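Local atomic coordinates of transcriptional regulator (Mesorhizobium loti, PDB entry 3BHQ), a protein that probably binds DNA as a TetR-family transcription factor, controlling genes through a predicted helix-turn-helix motif. Residues Ala20-Phe25 against Ile38-Ala42; Glu57-Gly61 against Met122-Gly126; Ala96-Ile100 against Leu191-Asp196. All coordinates share one frame; numbering follows the deposited sequence. Where two conformers were deposited one is given.

Contact 1 (Ala20-Phe25 against Ile38-Ala42). With EDO (1,2-ethanediol), chain E.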
loop_
_atom_site.group_PDB
_atom_site.type_symbol
_atom_site.label_atom_id
_atom_site.label_comp_id
_atom_site.label_asym_id
_atom_site.label_seq_id
_atom_site.Cartn_x
_atom_site.Cartn_y
_atom_site.Cartn_z
ATOM N N ALA A 20 -13.277 21.648 -6.928
ATOM C CA ALA A 20 -13.527 21.332 -8.320
ATOM C C ALA A 20 -12.395 20.564 -8.971
ATOM O O ALA A 20 -12.607 19.607 -9.702
ATOM C CB ALA A 20 -13.813 22.634 -9.120
ATOM N N ALA A 21 -11.157 20.965 -8.675
ATOM C CA ALA A 21 -9.984 20.310 -9.237
ATOM C C ALA A 21 -9.880 18.872 -8.745
ATOM O O ALA A 21 -9.530 18.002 -9.498
ATOM C CB ALA A 21 -8.706 21.102 -8.906
ATOM N N THR A 22 -10.176 18.687 -7.470
ATOM C CA THR A 22 -10.120 17.338 -6.846
ATOM C C THR A 22 -11.076 16.378 -7.536
ATOM O O THR A 22 -10.683 15.290 -7.974
ATOM C CB THR A 22 -10.454 17.379 -5.354
ATOM O OG1 THR A 22 -9.575 18.277 -4.644
ATOM C CG2 THR A 22 -10.317 15.967 -4.728
ATOM N N ALA A 23 -12.309 16.841 -7.738
ATOM C CA ALA A 23 -13.314 16.020 -8.444
ATOM C C ALA A 23 -12.918 15.757 -9.903
ATOM O O ALA A 23 -13.079 14.648 -10.421
ATOM C CB ALA A 23 -14.694 16.699 -8.372
ATOM N N ALA A 24 -12.415 16.797 -10.578
ATOM C CA ALA A 24 -12.006 16.700 -11.997
ATOM C C ALA A 24 -10.863 15.718 -12.207
ATOM O O ALA A 24 -10.924 14.859 -13.093
ATOM C CB ALA A 24 -11.640 18.104 -12.572
ATOM N N PHE A 25 -9.807 15.859 -11.399
ATOM C CA PHE A 25 -8.693 14.912 -11.459
ATOM C C PHE A 25 -9.131 13.469 -11.176
ATOM O O PHE A 25 -8.732 12.579 -11.906
ATOM C CB PHE A 25 -7.539 15.304 -10.520
ATOM C CG PHE A 25 -6.799 16.553 -10.914
ATOM C CD1 PHE A 25 -6.352 16.735 -12.228
ATOM C CD2 PHE A 25 -6.468 17.520 -9.964
ATOM C CE1 PHE A 25 -5.657 17.877 -12.594
ATOM C CE2 PHE A 25 -5.743 18.678 -10.326
ATOM C CZ PHE A 25 -5.336 18.845 -11.643
ATOM N N ILE A 38 -11.607 23.168 -15.074
ATOM C CA ILE A 38 -11.672 23.312 -13.622
ATOM C C ILE A 38 -12.262 24.675 -13.238
ATOM O O ILE A 38 -13.122 24.758 -12.346
ATOM C CB ILE A 38 -10.285 23.079 -12.961
ATOM C CG1 ILE A 38 -9.918 21.584 -13.092
ATOM C CG2 ILE A 38 -10.306 23.464 -11.465
ATOM C CD1 ILE A 38 -8.456 21.273 -12.866
ATOM N N ALA A 39 -11.825 25.727 -13.942
ATOM C CA ALA A 39 -12.353 27.076 -13.715
ATOM C C ALA A 39 -13.866 27.072 -13.878
ATOM O O ALA A 39 -14.604 27.557 -13.009
ATOM C CB ALA A 39 -11.710 28.121 -14.676
ATOM N N THR A 40 -14.338 26.494 -14.979
ATOM C CA THR A 40 -15.774 26.421 -15.251
ATOM C C THR A 40 -16.525 25.655 -14.157
ATOM O O THR A 40 -17.529 26.138 -13.642
ATOM C CB THR A 40 -16.026 25.800 -16.627
ATOM O OG1 THR A 40 -15.394 26.615 -17.615
ATOM C CG2 THR A 40 -17.517 25.694 -16.917
ATOM N N LYS A 41 -16.000 24.488 -13.787
ATOM C CA LYS A 41 -16.600 23.653 -12.748
ATOM C C LYS A 41 -16.671 24.374 -11.398
ATOM O O LYS A 41 -17.634 24.206 -10.650
ATOM C CB LYS A 41 -15.824 22.339 -12.650
ATOM C CG LYS A 41 -16.362 21.312 -11.692
ATOM C CD LYS A 41 -15.435 20.094 -11.684
ATOM C CE LYS A 41 -15.882 19.073 -10.659
ATOM N NZ LYS A 41 -17.225 18.514 -11.058
ATOM N N ALA A 42 -15.655 25.184 -11.104
ATOM C CA ALA A 42 -15.570 25.936 -9.855
ATOM C C ALA A 42 -16.327 27.243 -9.850
ATOM O O ALA A 42 -16.453 27.851 -8.796
ATOM C CB ALA A 42 -14.098 26.252 -9.550
HETATM C C1 EDO E . -15.816 15.725 -12.726
HETATM O O1 EDO E . -17.020 15.892 -11.966
HETATM C C2 EDO E . -15.396 17.038 -13.368
HETATM O O2 EDO E . -14.759 16.838 -14.631
#

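Contact 2 (Glu57-Gly61 against Met122-Gly126)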
loop_
_atom_site.group_PDB
_atom_site.type_symbol
_atom_site.label_atom_id
_atom_site.label_comp_id
_atom_site.label_asym_id
_atom_site.label_seq_id
_atom_site.Cartn_x
_atom_site.Cartn_y
_atom_site.Cartn_z
ATOM N N GLU A 57 -0.191 21.316 -12.865
ATOM C CA GLU A 57 0.687 20.546 -11.972
ATOM C C GLU A 57 0.672 21.113 -10.542
ATOM O O GLU A 57 0.601 20.362 -9.565
ATOM C CB GLU A 57 2.129 20.525 -12.518
ATOM C CG GLU A 57 3.154 19.818 -11.649
ATOM C CD GLU A 57 4.489 19.595 -12.352
ATOM O OE1 GLU A 57 4.826 20.372 -13.293
ATOM O OE2 GLU A 57 5.200 18.675 -11.933
ATOM N N THR A 58 0.808 22.423 -10.445
ATOM C CA THR A 58 0.746 23.149 -9.175
ATOM C C THR A 58 -0.588 22.942 -8.477
ATOM O O THR A 58 -0.637 22.659 -7.264
ATOM C CB THR A 58 1.086 24.638 -9.389
ATOM O OG1 THR A 58 2.376 24.760 -10.012
ATOM C CG2 THR A 58 1.068 25.411 -8.053
ATOM N N LEU A 59 -1.678 23.045 -9.242
ATOM C CA LEU A 59 -3.006 22.851 -8.697
ATOM C C LEU A 59 -3.189 21.413 -8.151
ATOM O O LEU A 59 -3.765 21.235 -7.086
ATOM C CB LEU A 59 -4.049 23.184 -9.763
ATOM C CG LEU A 59 -5.533 23.048 -9.387
ATOM C CD1 LEU A 59 -5.920 23.659 -8.037
ATOM C CD2 LEU A 59 -6.458 23.624 -10.490
ATOM N N PHE A 60 -2.650 20.420 -8.855
ATOM C CA PHE A 60 -2.719 19.011 -8.391
ATOM C C PHE A 60 -1.992 18.890 -7.026
ATOM O O PHE A 60 -2.455 18.201 -6.111
ATOM C CB PHE A 60 -2.098 18.075 -9.434
ATOM C CG PHE A 60 -2.553 16.616 -9.389
ATOM C CD1 PHE A 60 -3.323 16.070 -8.353
ATOM C CD2 PHE A 60 -2.123 15.758 -10.406
ATOM C CE1 PHE A 60 -3.703 14.716 -8.392
ATOM C CE2 PHE A 60 -2.489 14.401 -10.423
ATOM C CZ PHE A 60 -3.277 13.906 -9.440
ATOM N N GLY A 61 -0.867 19.592 -6.876
ATOM C CA GLY A 61 -0.160 19.593 -5.611
ATOM C C GLY A 61 -0.998 20.157 -4.471
ATOM O O GLY A 61 -1.017 19.607 -3.366
HETATM N N MSE A 122 5.300 13.138 -11.671
HETATM C CA MSE A 122 5.168 14.266 -10.712
HETATM C C MSE A 122 5.447 13.691 -9.315
HETATM O O MSE A 122 4.523 13.506 -8.511
HETATM C CB MSE A 122 3.779 14.893 -10.803
HETATM C CG MSE A 122 3.515 15.654 -12.091
HETATM SE SE MSE A 122 1.739 16.374 -12.302
HETATM C CE MSE A 122 0.844 14.712 -12.705
ATOM N N PRO A 123 6.726 13.398 -9.020
ATOM C CA PRO A 123 7.116 12.745 -7.762
ATOM C C PRO A 123 6.720 13.544 -6.538
ATOM O O PRO A 123 6.519 12.960 -5.484
ATOM C CB PRO A 123 8.641 12.598 -7.876
ATOM C CG PRO A 123 9.053 13.468 -8.956
ATOM C CD PRO A 123 7.898 13.741 -9.841
ATOM N N GLN A 124 6.601 14.866 -6.691
ATOM C CA GLN A 124 6.234 15.726 -5.559
ATOM C C GLN A 124 4.865 15.433 -4.940
ATOM O O GLN A 124 4.653 15.733 -3.765
ATOM C CB GLN A 124 6.375 17.203 -5.904
ATOM C CG GLN A 124 5.357 17.790 -6.838
ATOM C CD GLN A 124 5.537 17.493 -8.296
ATOM O OE1 GLN A 124 6.408 16.723 -8.716
ATOM N NE2 GLN A 124 4.689 18.158 -9.112
ATOM N N LEU A 125 3.952 14.881 -5.725
ATOM C CA LEU A 125 2.596 14.588 -5.241
ATOM C C LEU A 125 2.676 13.505 -4.159
ATOM O O LEU A 125 2.128 13.681 -3.060
ATOM C CB LEU A 125 1.659 14.139 -6.376
ATOM C CG LEU A 125 1.498 15.132 -7.571
ATOM C CD1 LEU A 125 0.613 14.513 -8.661
ATOM C CD2 LEU A 125 1.003 16.483 -7.091
ATOM N N GLY A 126 3.351 12.407 -4.484
ATOM C CA GLY A 126 3.536 11.327 -3.523
ATOM C C GLY A 126 4.377 11.726 -2.328
ATOM O O GLY A 126 4.103 11.291 -1.183
HETATM O O HOH W 1 2.734 19.838 -7.881
#

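Contact 3 (Ala96-Ile100 against Leu191-Asp196)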
loop_
_atom_site.group_PDB
_atom_site.type_symbol
_atom_site.label_atom_id
_atom_site.label_comp_id
_atom_site.label_asym_id
_atom_site.label_seq_id
_atom_site.Cartn_x
_atom_site.Cartn_y
_atom_site.Cartn_z
ATOM N N ALA A 96 -10.404 2.421 15.638
ATOM C CA ALA A 96 -10.126 1.528 14.478
ATOM C C ALA A 96 -11.258 1.525 13.472
ATOM O O ALA A 96 -11.029 1.594 12.256
ATOM C CB ALA A 96 -9.855 0.119 14.928
ATOM N N ARG A 97 -12.490 1.447 13.960
ATOM C CA ARG A 97 -13.666 1.483 13.085
ATOM C C ARG A 97 -13.749 2.799 12.297
ATOM O O ARG A 97 -14.038 2.785 11.087
ATOM C CB ARG A 97 -14.948 1.235 13.884
ATOM C CG ARG A 97 -15.051 -0.169 14.452
ATOM C CD ARG A 97 -16.164 -0.232 15.476
ATOM N NE ARG A 97 -16.240 -1.517 16.186
ATOM C CZ ARG A 97 -17.253 -1.855 16.998
ATOM N NH1 ARG A 97 -18.300 -1.048 17.190
ATOM N NH2 ARG A 97 -17.249 -3.030 17.617
ATOM N N ARG A 98 -13.462 3.934 12.953
ATOM C CA ARG A 98 -13.469 5.242 12.278
ATOM C C ARG A 98 -12.324 5.357 11.268
ATOM O O ARG A 98 -12.519 5.893 10.174
ATOM C CB ARG A 98 -13.394 6.411 13.270
ATOM C CG ARG A 98 -14.600 6.558 14.175
ATOM C CD ARG A 98 -15.857 7.096 13.452
ATOM N NE ARG A 98 -15.698 8.486 12.998
ATOM C CZ ARG A 98 -15.465 8.920 11.752
ATOM N NH1 ARG A 98 -15.346 10.231 11.548
ATOM N NH2 ARG A 98 -15.367 8.093 10.706
ATOM N N LEU A 99 -11.130 4.860 11.632
ATOM C CA LEU A 99 -9.951 4.892 10.726
ATOM C C LEU A 99 -10.235 4.131 9.449
ATOM O O LEU A 99 -9.901 4.616 8.355
ATOM C CB LEU A 99 -8.691 4.305 11.380
ATOM C CG LEU A 99 -8.047 5.033 12.555
ATOM C CD1 LEU A 99 -6.885 4.179 13.092
ATOM C CD2 LEU A 99 -7.579 6.447 12.160
ATOM N N ILE A 100 -10.807 2.939 9.573
ATOM C CA ILE A 100 -11.189 2.135 8.393
ATOM C C ILE A 100 -12.148 2.897 7.518
ATOM O O ILE A 100 -11.954 3.009 6.329
ATOM C CB ILE A 100 -11.887 0.793 8.762
ATOM C CG1 ILE A 100 -10.852 -0.166 9.325
ATOM C CG2 ILE A 100 -12.588 0.155 7.527
ATOM C CD1 ILE A 100 -11.440 -1.472 9.811
ATOM N N LEU A 191 -16.672 -4.854 8.630
ATOM C CA LEU A 191 -15.811 -3.712 9.029
ATOM C C LEU A 191 -15.459 -3.793 10.529
ATOM O O LEU A 191 -14.275 -3.752 10.899
ATOM C CB LEU A 191 -16.506 -2.373 8.708
ATOM C CG LEU A 191 -15.759 -1.049 8.987
ATOM C CD1 LEU A 191 -16.250 0.097 8.078
ATOM C CD2 LEU A 191 -15.796 -0.589 10.472
ATOM N N GLU A 192 -16.495 -3.953 11.362
ATOM C CA GLU A 192 -16.330 -4.060 12.813
ATOM C C GLU A 192 -15.534 -5.305 13.227
ATOM O O GLU A 192 -14.620 -5.200 14.056
ATOM C CB GLU A 192 -17.691 -4.002 13.532
ATOM C CG GLU A 192 -18.387 -2.623 13.370
ATOM C CD GLU A 192 -19.774 -2.542 14.015
ATOM O OE1 GLU A 192 -20.250 -3.537 14.612
ATOM O OE2 GLU A 192 -20.389 -1.458 13.920
ATOM N N ARG A 193 -15.846 -6.474 12.653
ATOM C CA ARG A 193 -15.091 -7.691 12.997
ATOM C C ARG A 193 -13.599 -7.528 12.721
ATOM O O ARG A 193 -12.748 -8.005 13.492
ATOM C CB ARG A 193 -15.589 -8.934 12.250
ATOM C CG ARG A 193 -16.881 -9.548 12.781
ATOM C CD ARG A 193 -16.973 -11.020 12.365
ATOM N NE ARG A 193 -16.884 -11.177 10.912
ATOM C CZ ARG A 193 -17.887 -10.984 10.041
ATOM N NH1 ARG A 193 -19.123 -10.633 10.442
ATOM N NH2 ARG A 193 -17.648 -11.159 8.738
ATOM N N HIS A 194 -13.301 -6.859 11.607
ATOM C CA HIS A 194 -11.923 -6.617 11.187
ATOM C C HIS A 194 -11.180 -5.662 12.130
ATOM O O HIS A 194 -10.088 -5.957 12.578
ATOM C CB HIS A 194 -11.874 -6.053 9.767
ATOM C CG HIS A 194 -10.486 -5.948 9.232
ATOM N ND1 HIS A 194 -9.791 -7.057 8.801
ATOM C CD2 HIS A 194 -9.640 -4.898 9.103
ATOM C CE1 HIS A 194 -8.585 -6.689 8.406
ATOM N NE2 HIS A 194 -8.459 -5.393 8.612
ATOM N N ALA A 195 -11.797 -4.519 12.394
ATOM C CA ALA A 195 -11.226 -3.544 13.309
ATOM C C ALA A 195 -10.994 -4.182 14.696
ATOM O O ALA A 195 -9.915 -4.052 15.270
ATOM C CB ALA A 195 -12.154 -2.316 13.420
ATOM N N ASP A 196 -11.976 -4.932 15.193
ATOM C CA ASP A 196 -11.881 -5.533 16.525
ATOM C C ASP A 196 -10.805 -6.589 16.653
ATOM O O ASP A 196 -10.111 -6.650 17.665
ATOM C CB ASP A 196 -13.221 -6.102 16.983
ATOM C CG ASP A 196 -14.302 -5.052 17.099
ATOM O OD1 ASP A 196 -14.073 -3.828 16.890
ATOM O OD2 ASP A 196 -15.433 -5.491 17.361
#

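Contact 1 (Ala20-Phe25 against Ile38-Ala42)
Ile38 sits as a knob in a helix face made almost entirely of alanine, in the hole formed by Ala20, Ala21, Ala24 and Phe25. The contact lies in the N-terminal region of a TetR-family fold, where helix 9-28 packs against helix 35-42, the first helix of the predicted helix-turn-helix motif. The segment axes come within 9.1 Å at 123°, consistent with the alanine methyls at the interface. The CB of Ala21 meets both methyls of Ile38, CG2 at 3.8 Å and CD1 at 4.0 Å, while CG1 of Ile38, anti to the carbonyl carbon (chi1 -69°), lies 3.9 Å from the CB of Ala24. Beyond CG1 the CD1 methyl reaches the CZ end of the Phe25 ring obliquely, and the two side chains cross at about a right angle. Phe25 in turn stacks on Phe60 of helix 56-83, and Leu59 of that helix touches Ala21, so the alanine face is part of a three-helix core. The CB atoms of Ala20 and Ala42 touch at 3.7 Å. Lys41 runs along the outer margin, its chain extended as far as CE, which packs 3.5 Å from the CB of Ala23. A bend at chi4 (65°) then turns its amine to a bound 1,2-ethanediol, probably from the crystallisation liquor, with NZ of Lys41 donating to O1 of the diol at 2.8 Å.

Contact 2 (Glu57-Gly61 against Met122-Gly126)
Phe60 lies with one ring face under the CD1 methyl of Leu125, which stands 3.7 Å from the ring centroid and is displaced toward the CD2-CE2 rim: a CH-pi contact over the face. The other methyl of Leu125 serves the backbone, CD2 resting 3.6 Å from the N of Gly61. Selenomethionine Met122, just ahead of helix 123-150, bends at chi3 (-75°) and brings its CE methyl obliquely to the ring, 3.9 Å from CD2 of Phe60. Leu111 and Leu114 of helix 106-117 and the stacked ring of Phe25 also pack on Phe60. The contact thus joins the start of helix 56-83, in the TetR DNA-binding region, to the start of helix 123-150 of the C-terminal region.

Along the margin Glu57 extends past Met122 in the opposite direction, its CG 3.8 Å from SE of Met122, and reaches Gln124. The amide NE2 of Gln124 donates to OE2 of Glu57 at 2.9 Å with an N-H...O angle of 152°; the oxygen is met on its anti side, with the donor out of the carboxylate plane and the two flat groups turned 45° apart. A water accepts a second bond from the same NE2 and donates to the backbone O of Glu57 at 2.8 Å. Both amide hydrogens can therefore be engaged, which would fix the rotation of the Gln124 amide and tie it to side chain and main chain of one residue. The apolar packing round Phe60 thus lies beside a polar edge with one bridging water.

Contact 3 (Ala96-Ile100 against Leu191-Asp196)
Arg97 meets Asp196 side-on, NE and NH2 each directed to a different carboxylate oxygen, in the all-helical C-terminal region of this TetR-family fold where helix 88-103 packs on helix 188-206. NE of Arg97 donates to OD1 of Asp196 at 3.2 Å and NH2 of Arg97 to OD2 of Asp196 at 3.1 Å; both oxygens use their syn lone pairs, and both lie near the guanidinium plane, so this two-point salt bridge fixes the orientation and rotation of the group. Glu192, one helical turn earlier, covers a face of the same guanidinium: its CG is 3.7 Å from NE of Arg97, and its carboxylate stacks above with the planes only 8° apart. The resulting long salt bridge rests on charge alone, since no N-H points at OE2.

The methylenes that carry Arg97 there also pack. Its chain, extended from CG to NE, enters as a knob among Leu191, Glu192, Ala195 and Asp196, with CG 3.8 Å from the CB of Ala195. The CB of Ala195 also touches CB of Ala96 at 3.7 Å, where the backbones come nearest. One turn on, Ile100, in the conformer given, slides past Leu191 and meets the edge of the His194 imidazole. Further out, Leu170 of helix 159-181 touches Ala96 and Ile100, and the imidazole is held there by a hydrogen bond from NE2 of His194 to the backbone O of Leu170.

How the contacts relate
From the N terminus, contact 1 closes first, bringing helix 35-42 back onto helix 9-28 across a short loop within the TetR DNA-binding region. Contact 2 opens only afterwards, on helix 56-83, and closes at the start of helix 123-150. Contact 3 opens inside that interval, on helix 88-103, and closes near the C terminus on helix 188-206, so contacts 2 and 3 cross. Contacts 1 and 2 touch directly: CE2 of Phe25 lies 3.6 Å from CA of Phe60, joining contact 1 to helix 56-83, from which contact 2 reaches helix 123-150. Contact 3 lies across the chain's centre, its own centre 31 Å from that of contact 2, and joins two helices of the C-terminal region.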